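Local coordinates for ATP-binding protein (Mycobacterium tuberculosis, PDB 5UKV) that probably senses signals as a membrane histidine kinase, using ATP to phosphorylate itself on histidine, and is represented here by its dimerization and phosphotransfer domain, at residues His23-Pro28 against Ser59-Leu64; Thr30-Phe35 against Ser52-Glu57. The protein carries 1 engineered substitution. All coordinates share one frame; numbering follows the deposited sequence.

Contact 1: His23-Pro28 against Ser59-Leu64; sequences HELRTP and SRMGLL
One turn before Pro28, whose ring packs on Met61 across the contact, the carbonyl oxygen of His23 takes two bonds from Thr27: one from OG1 at 3.3 Å and a weak one from the backbone N. The hydroxyl comes in at a C=O...donor angle of 154°. Thr27 thus gives His23 O a side-chain bond beside its weak backbone one; the next bond, from position 28 to Glu24 O, is absent since proline has no N-H, and the helix kinks there. Pro28 points toward helix 47-71, with CG 3.5 Å from CG of the selenomethionine at Met61. The Met61 chain turns at chi3 (80°), which brings CE beside Leu25, 4.1 Å from Leu25 CD2 and 4.0 Å from Leu25 O; a long, unbranched chain can follow such an uneven surface. Leu25 and Leu64 lie alongside each other, running opposite ways, CD2 of Leu25 lying 3.8 Å from CB of Leu64, while Leu64 CD1 rests 4.0 Å from Glu24 O. On the exposed side, CD of Arg60 comes within 4.2 Å of Pro28 CB, and its NE pairs with Glu57. Leu25 also meets Leu25 of the second subunit, and Met61 meets Leu29 of that subunit, so these residues serve the dimer as well as the hairpin. The two segments run antiparallel (166°) with their axes 9.6 Å apart. The sequence HELRTP has the form of the H box of HisKA domains, in which the histidine, here His23, is probably the phospho-acceptor, set on the first helix of a dimeric four-helix bundle.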
loop_
_atom_site.group_PDB
_atom_site.type_symbol
_atom_site.label_atom_id
_atom_site.label_comp_id
_atom_site.label_asym_id
_atom_site.label_seq_id
_atom_site.Cartn_x
_atom_site.Cartn_y
_atom_site.Cartn_z
ATOM N N HIS A 23 -3.075 -7.561 -2.315
ATOM C CA HIS A 23 -3.623 -8.271 -1.178
ATOM C C HIS A 23 -2.654 -8.381 -0.043
ATOM O O HIS A 23 -3.066 -8.225 1.108
ATOM C CB HIS A 23 -4.149 -9.666 -1.585
ATOM C CG HIS A 23 -5.479 -9.632 -2.301
ATOM N ND1 HIS A 23 -6.622 -9.137 -1.735
ATOM C CD2 HIS A 23 -5.849 -10.137 -3.501
ATOM C CE1 HIS A 23 -7.630 -9.314 -2.569
ATOM N NE2 HIS A 23 -7.186 -9.918 -3.648
ATOM N N GLU A 24 -1.364 -8.510 -0.326
ATOM C CA GLU A 24 -0.395 -8.552 0.738
ATOM C C GLU A 24 -0.250 -7.220 1.494
ATOM O O GLU A 24 -0.050 -7.173 2.734
ATOM C CB GLU A 24 0.994 -8.930 0.130
ATOM C CG GLU A 24 1.215 -10.437 -0.203
ATOM C CD GLU A 24 2.456 -10.692 -1.042
ATOM O OE1 GLU A 24 3.256 -9.723 -1.290
ATOM O OE2 GLU A 24 2.560 -11.832 -1.603
ATOM N N LEU A 25 -0.423 -6.122 0.764
ATOM C CA LEU A 25 -0.477 -4.786 1.390
ATOM C C LEU A 25 -1.717 -4.563 2.165
ATOM O O LEU A 25 -1.720 -3.882 3.168
ATOM C CB LEU A 25 -0.334 -3.674 0.301
ATOM C CG LEU A 25 0.984 -3.626 -0.420
ATOM C CD1 LEU A 25 0.828 -2.744 -1.665
ATOM C CD2 LEU A 25 2.054 -3.126 0.597
ATOM N N ARG A 26 -2.799 -5.113 1.688
ATOM C CA ARG A 26 -4.063 -4.922 2.309
ATOM C C ARG A 26 -4.171 -5.411 3.719
ATOM O O ARG A 26 -4.832 -4.827 4.498
ATOM C CB ARG A 26 -5.133 -5.586 1.496
ATOM C CG ARG A 26 -6.271 -4.663 1.312
ATOM C CD ARG A 26 -7.533 -5.428 1.147
ATOM N NE ARG A 26 -8.093 -5.220 -0.149
ATOM C CZ ARG A 26 -9.354 -5.509 -0.409
ATOM N NH1 ARG A 26 -9.868 -5.323 -1.613
ATOM N NH2 ARG A 26 -10.102 -6.011 0.552
ATOM N N THR A 27 -3.528 -6.514 4.009
ATOM C CA THR A 27 -3.605 -7.080 5.283
ATOM C C THR A 27 -3.004 -6.203 6.406
ATOM O O THR A 27 -3.704 -5.875 7.313
ATOM C CB THR A 27 -2.982 -8.462 5.242
ATOM O OG1 THR A 27 -3.614 -9.203 4.186
ATOM C CG2 THR A 27 -3.107 -9.155 6.558
ATOM N N PRO A 28 -1.719 -5.881 6.375
ATOM C CA PRO A 28 -1.284 -4.884 7.369
ATOM C C PRO A 28 -2.087 -3.522 7.385
ATOM O O PRO A 28 -2.338 -2.936 8.457
ATOM C CB PRO A 28 0.193 -4.732 7.052
ATOM C CG PRO A 28 0.338 -5.088 5.626
ATOM C CD PRO A 28 -0.675 -6.132 5.385
ATOM N N SER A 59 5.929 -0.446 9.170
ATOM C CA SER A 59 7.268 -0.852 8.782
ATOM C C SER A 59 7.214 -2.101 7.909
ATOM O O SER A 59 7.870 -2.162 6.916
ATOM C CB SER A 59 8.231 -0.977 9.956
ATOM O OG SER A 59 7.906 -2.058 10.715
ATOM N N ARG A 60 6.383 -3.063 8.270
ATOM C CA ARG A 60 6.179 -4.213 7.426
ATOM C C ARG A 60 5.729 -3.761 6.006
ATOM O O ARG A 60 6.173 -4.316 5.025
ATOM C CB ARG A 60 5.102 -5.203 8.007
ATOM C CG ARG A 60 4.794 -6.481 7.230
ATOM C CD ARG A 60 3.513 -7.230 7.715
ATOM N NE ARG A 60 3.552 -7.438 9.174
ATOM C CZ ARG A 60 4.346 -8.299 9.782
ATOM N NH1 ARG A 60 5.136 -9.069 9.080
ATOM N NH2 ARG A 60 4.320 -8.442 11.102
HETATM N N MSE A 61 4.756 -2.880 5.879
HETATM C CA MSE A 61 4.380 -2.454 4.567
HETATM C C MSE A 61 5.430 -1.691 3.872
HETATM O O MSE A 61 5.544 -1.689 2.646
HETATM C CB MSE A 61 3.199 -1.395 4.638
HETATM C CG MSE A 61 1.923 -2.068 4.838
HETATM SE SE MSE A 61 0.442 -0.691 5.008
HETATM C CE MSE A 61 0.308 -0.420 3.133
ATOM N N GLY A 62 6.270 -1.019 4.659
ATOM C CA GLY A 62 7.335 -0.311 4.057
ATOM C C GLY A 62 8.288 -1.183 3.300
ATOM O O GLY A 62 8.787 -0.853 2.202
ATOM N N LEU A 63 8.594 -2.298 3.895
ATOM C CA LEU A 63 9.392 -3.264 3.241
ATOM C C LEU A 63 8.745 -3.892 2.073
ATOM O O LEU A 63 9.404 -4.151 1.095
ATOM C CB LEU A 63 9.747 -4.335 4.228
ATOM C CG LEU A 63 10.523 -3.879 5.479
ATOM C CD1 LEU A 63 10.591 -5.108 6.379
ATOM C CD2 LEU A 63 11.878 -3.421 5.047
ATOM N N LEU A 64 7.454 -4.201 2.140
ATOM C CA LEU A 64 6.755 -4.763 0.990
ATOM C C LEU A 64 6.855 -3.726 -0.146
ATOM O O LEU A 64 6.971 -4.037 -1.358
ATOM C CB LEU A 64 5.259 -5.057 1.340
ATOM C CG LEU A 64 5.133 -6.256 2.317
ATOM C CD1 LEU A 64 3.795 -6.309 3.080
ATOM C CD2 LEU A 64 5.513 -7.628 1.679
#

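Contact 2: Thr30-Phe35 against Ser52-Glu57; sequences TTIRGF and SRIESE
The phenyl ring of Phe35 and the guanidinium of Arg53 stand almost perpendicular, their planes 89° apart, and it is the aliphatic CB and CG of Arg53 that approach CD2 and CE2 of the ring obliquely. The modelled approach there is closer than carbons can sit, so its exact spacing is doubtful. At the edge of the guanidinium, in its plane, lies OE2 of Glu57, one helical turn on: NH1 of Arg53 bonds to it at 2.9 Å with an N-H...O angle of 157°. Bends at chi2 and chi3 fold the arginine chain so that NH1 turns toward this partner. Glu57 is shared, since its OE1 pairs with Arg60. Its methylenes face helix 2-40: CG lies 3.8 Å from CG2 of Thr31, whose methyl also reaches CG of Arg53 at 4.0 Å, and CB lies 3.9 Å from CG1 of Ile32. Thr31 suits this place because CG2, anti to the backbone N, presents a methyl to the partner helix from a short side chain. In the interior, Ile32 and Ile54 stand level, their CA atoms 5.1 Å apart and their CG2 methyls 4.1 Å apart, while Ile54 CD1 touches CB of Phe35 at 3.9 Å. Branched side chains fill this close crossing compactly, and Ile32 also meets Ile54 of the second subunit. The axes of the two segments run antiparallel and pass 9.1 Å apart. With no hydrogen bond from one segment to the other, adhesion between them is apolar; the ion pair stays within one helix, where two arginines would be expected to stabilise the charge of the largely buried Glu57.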
loop_
_atom_site.group_PDB
_atom_site.type_symbol
_atom_site.label_atom_id
_atom_site.label_comp_id
_atom_site.label_asym_id
_atom_site.label_seq_id
_atom_site.Cartn_x
_atom_site.Cartn_y
_atom_site.Cartn_z
ATOM N N THR A 30 -5.370 -3.012 6.914
ATOM C CA THR A 30 -6.634 -3.246 7.672
ATOM C C THR A 30 -6.380 -3.289 9.165
ATOM O O THR A 30 -7.151 -2.731 9.901
ATOM C CB THR A 30 -7.345 -4.541 7.146
ATOM O OG1 THR A 30 -7.787 -4.286 5.806
ATOM C CG2 THR A 30 -8.639 -4.748 7.926
ATOM N N THR A 31 -5.274 -3.861 9.629
ATOM C CA THR A 31 -4.790 -3.628 10.971
ATOM C C THR A 31 -4.594 -2.150 11.467
ATOM O O THR A 31 -5.104 -1.786 12.498
ATOM C CB THR A 31 -3.549 -4.427 11.252
ATOM O OG1 THR A 31 -3.887 -5.830 11.146
ATOM C CG2 THR A 31 -3.072 -4.268 12.674
ATOM N N ILE A 32 -3.788 -1.357 10.742
ATOM C CA ILE A 32 -3.608 0.003 11.049
ATOM C C ILE A 32 -4.967 0.705 11.143
ATOM O O ILE A 32 -5.274 1.426 12.126
ATOM C CB ILE A 32 -2.686 0.646 10.018
ATOM C CG1 ILE A 32 -1.271 0.092 10.057
ATOM C CG2 ILE A 32 -2.686 2.138 10.250
ATOM C CD1 ILE A 32 -0.448 0.128 8.770
ATOM N N ARG A 33 -5.817 0.502 10.156
ATOM C CA ARG A 33 -7.125 1.120 10.167
ATOM C C ARG A 33 -8.017 0.683 11.315
ATOM O O ARG A 33 -8.597 1.487 11.943
ATOM C CB ARG A 33 -7.852 0.865 8.875
ATOM C CG ARG A 33 -7.377 1.693 7.721
ATOM C CD ARG A 33 -8.162 1.395 6.478
ATOM N NE ARG A 33 -9.235 2.346 6.337
ATOM C CZ ARG A 33 -9.876 2.527 5.199
ATOM N NH1 ARG A 33 -9.532 1.784 4.166
ATOM N NH2 ARG A 33 -10.834 3.432 5.099
ATOM N N GLY A 34 -8.052 -0.601 11.581
ATOM C CA GLY A 34 -8.821 -1.118 12.612
ATOM C C GLY A 34 -8.408 -0.586 13.948
ATOM O O GLY A 34 -9.235 -0.300 14.774
ATOM N N PHE A 35 -7.120 -0.505 14.175
ATOM C CA PHE A 35 -6.581 -0.006 15.440
ATOM C C PHE A 35 -6.885 1.471 15.639
ATOM O O PHE A 35 -7.217 1.923 16.737
ATOM C CB PHE A 35 -5.099 -0.343 15.619
ATOM C CG PHE A 35 -4.814 -1.719 16.078
ATOM C CD1 PHE A 35 -5.740 -2.760 16.007
ATOM C CD2 PHE A 35 -3.623 -2.007 16.752
ATOM C CE1 PHE A 35 -5.420 -4.066 16.494
ATOM C CE2 PHE A 35 -3.340 -3.333 17.243
ATOM C CZ PHE A 35 -4.255 -4.340 17.124
ATOM N N SER A 52 2.313 0.989 18.834
ATOM C CA SER A 52 3.363 0.065 18.561
ATOM C C SER A 52 2.970 -0.922 17.449
ATOM O O SER A 52 3.684 -1.152 16.543
ATOM C CB SER A 52 3.586 -0.712 19.834
ATOM O OG SER A 52 4.797 -1.317 19.832
ATOM N N ARG A 53 1.764 -1.448 17.529
ATOM C CA ARG A 53 1.298 -2.352 16.511
ATOM C C ARG A 53 1.178 -1.608 15.197
ATOM O O ARG A 53 1.521 -2.126 14.193
ATOM C CB ARG A 53 -0.016 -3.006 16.872
ATOM C CG ARG A 53 -0.607 -3.853 15.747
ATOM C CD ARG A 53 0.355 -4.920 15.210
ATOM N NE ARG A 53 0.849 -5.779 16.260
ATOM C CZ ARG A 53 1.689 -6.780 16.104
ATOM N NH1 ARG A 53 2.159 -7.074 14.917
ATOM N NH2 ARG A 53 2.041 -7.507 17.147
ATOM N N ILE A 54 0.652 -0.403 15.243
ATOM C CA ILE A 54 0.530 0.396 14.078
ATOM C C ILE A 54 1.865 0.651 13.432
ATOM O O ILE A 54 2.008 0.488 12.227
ATOM C CB ILE A 54 -0.227 1.711 14.313
ATOM C CG1 ILE A 54 -1.714 1.420 14.519
ATOM C CG2 ILE A 54 0.098 2.692 13.156
ATOM C CD1 ILE A 54 -2.521 2.600 15.108
ATOM N N GLU A 55 2.873 0.976 14.213
ATOM C CA GLU A 55 4.204 1.211 13.720
ATOM C C GLU A 55 4.809 -0.033 13.087
ATOM O O GLU A 55 5.430 0.023 12.090
ATOM C CB GLU A 55 5.101 1.711 14.844
ATOM C CG GLU A 55 4.846 3.139 15.227
ATOM C CD GLU A 55 5.705 3.639 16.397
ATOM O OE1 GLU A 55 5.323 3.467 17.545
ATOM O OE2 GLU A 55 6.762 4.217 16.151
ATOM N N SER A 56 4.581 -1.158 13.708
ATOM C CA SER A 56 5.079 -2.405 13.255
ATOM C C SER A 56 4.493 -2.755 11.885
ATOM O O SER A 56 5.191 -3.059 10.966
ATOM C CB SER A 56 4.699 -3.431 14.304
ATOM O OG SER A 56 5.028 -4.698 13.908
ATOM N N GLU A 57 3.206 -2.588 11.750
ATOM C CA GLU A 57 2.531 -2.886 10.449
ATOM C C GLU A 57 2.983 -1.891 9.377
ATOM O O GLU A 57 3.174 -2.315 8.262
ATOM C CB GLU A 57 1.035 -2.982 10.609
ATOM C CG GLU A 57 0.554 -4.117 11.542
ATOM C CD GLU A 57 1.178 -5.455 11.260
ATOM O OE1 GLU A 57 1.358 -5.806 10.086
ATOM O OE2 GLU A 57 1.587 -6.120 12.225
#

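Contacts 1 and 2 are successive levels of one antiparallel hairpin, helix 2-40 against helix 47-71, with centres 11 Å apart. Contact 2 lies nearer the turn, about 12 Å from the centre of the chain, whereas contact 1 lies about 3 Å from it. They join directly: the selenium of Met61, 4.0 Å from Ile32 CD1, carries the apolar packing from one level to the next, while Pro28 CB packs against the Glu57 carboxylate, 3.4 Å from OE1. Both levels also touch the second subunit, and contact 1 carries His23, the probable phospho-acceptor, whose side chain packs on Leu69 of that subunit.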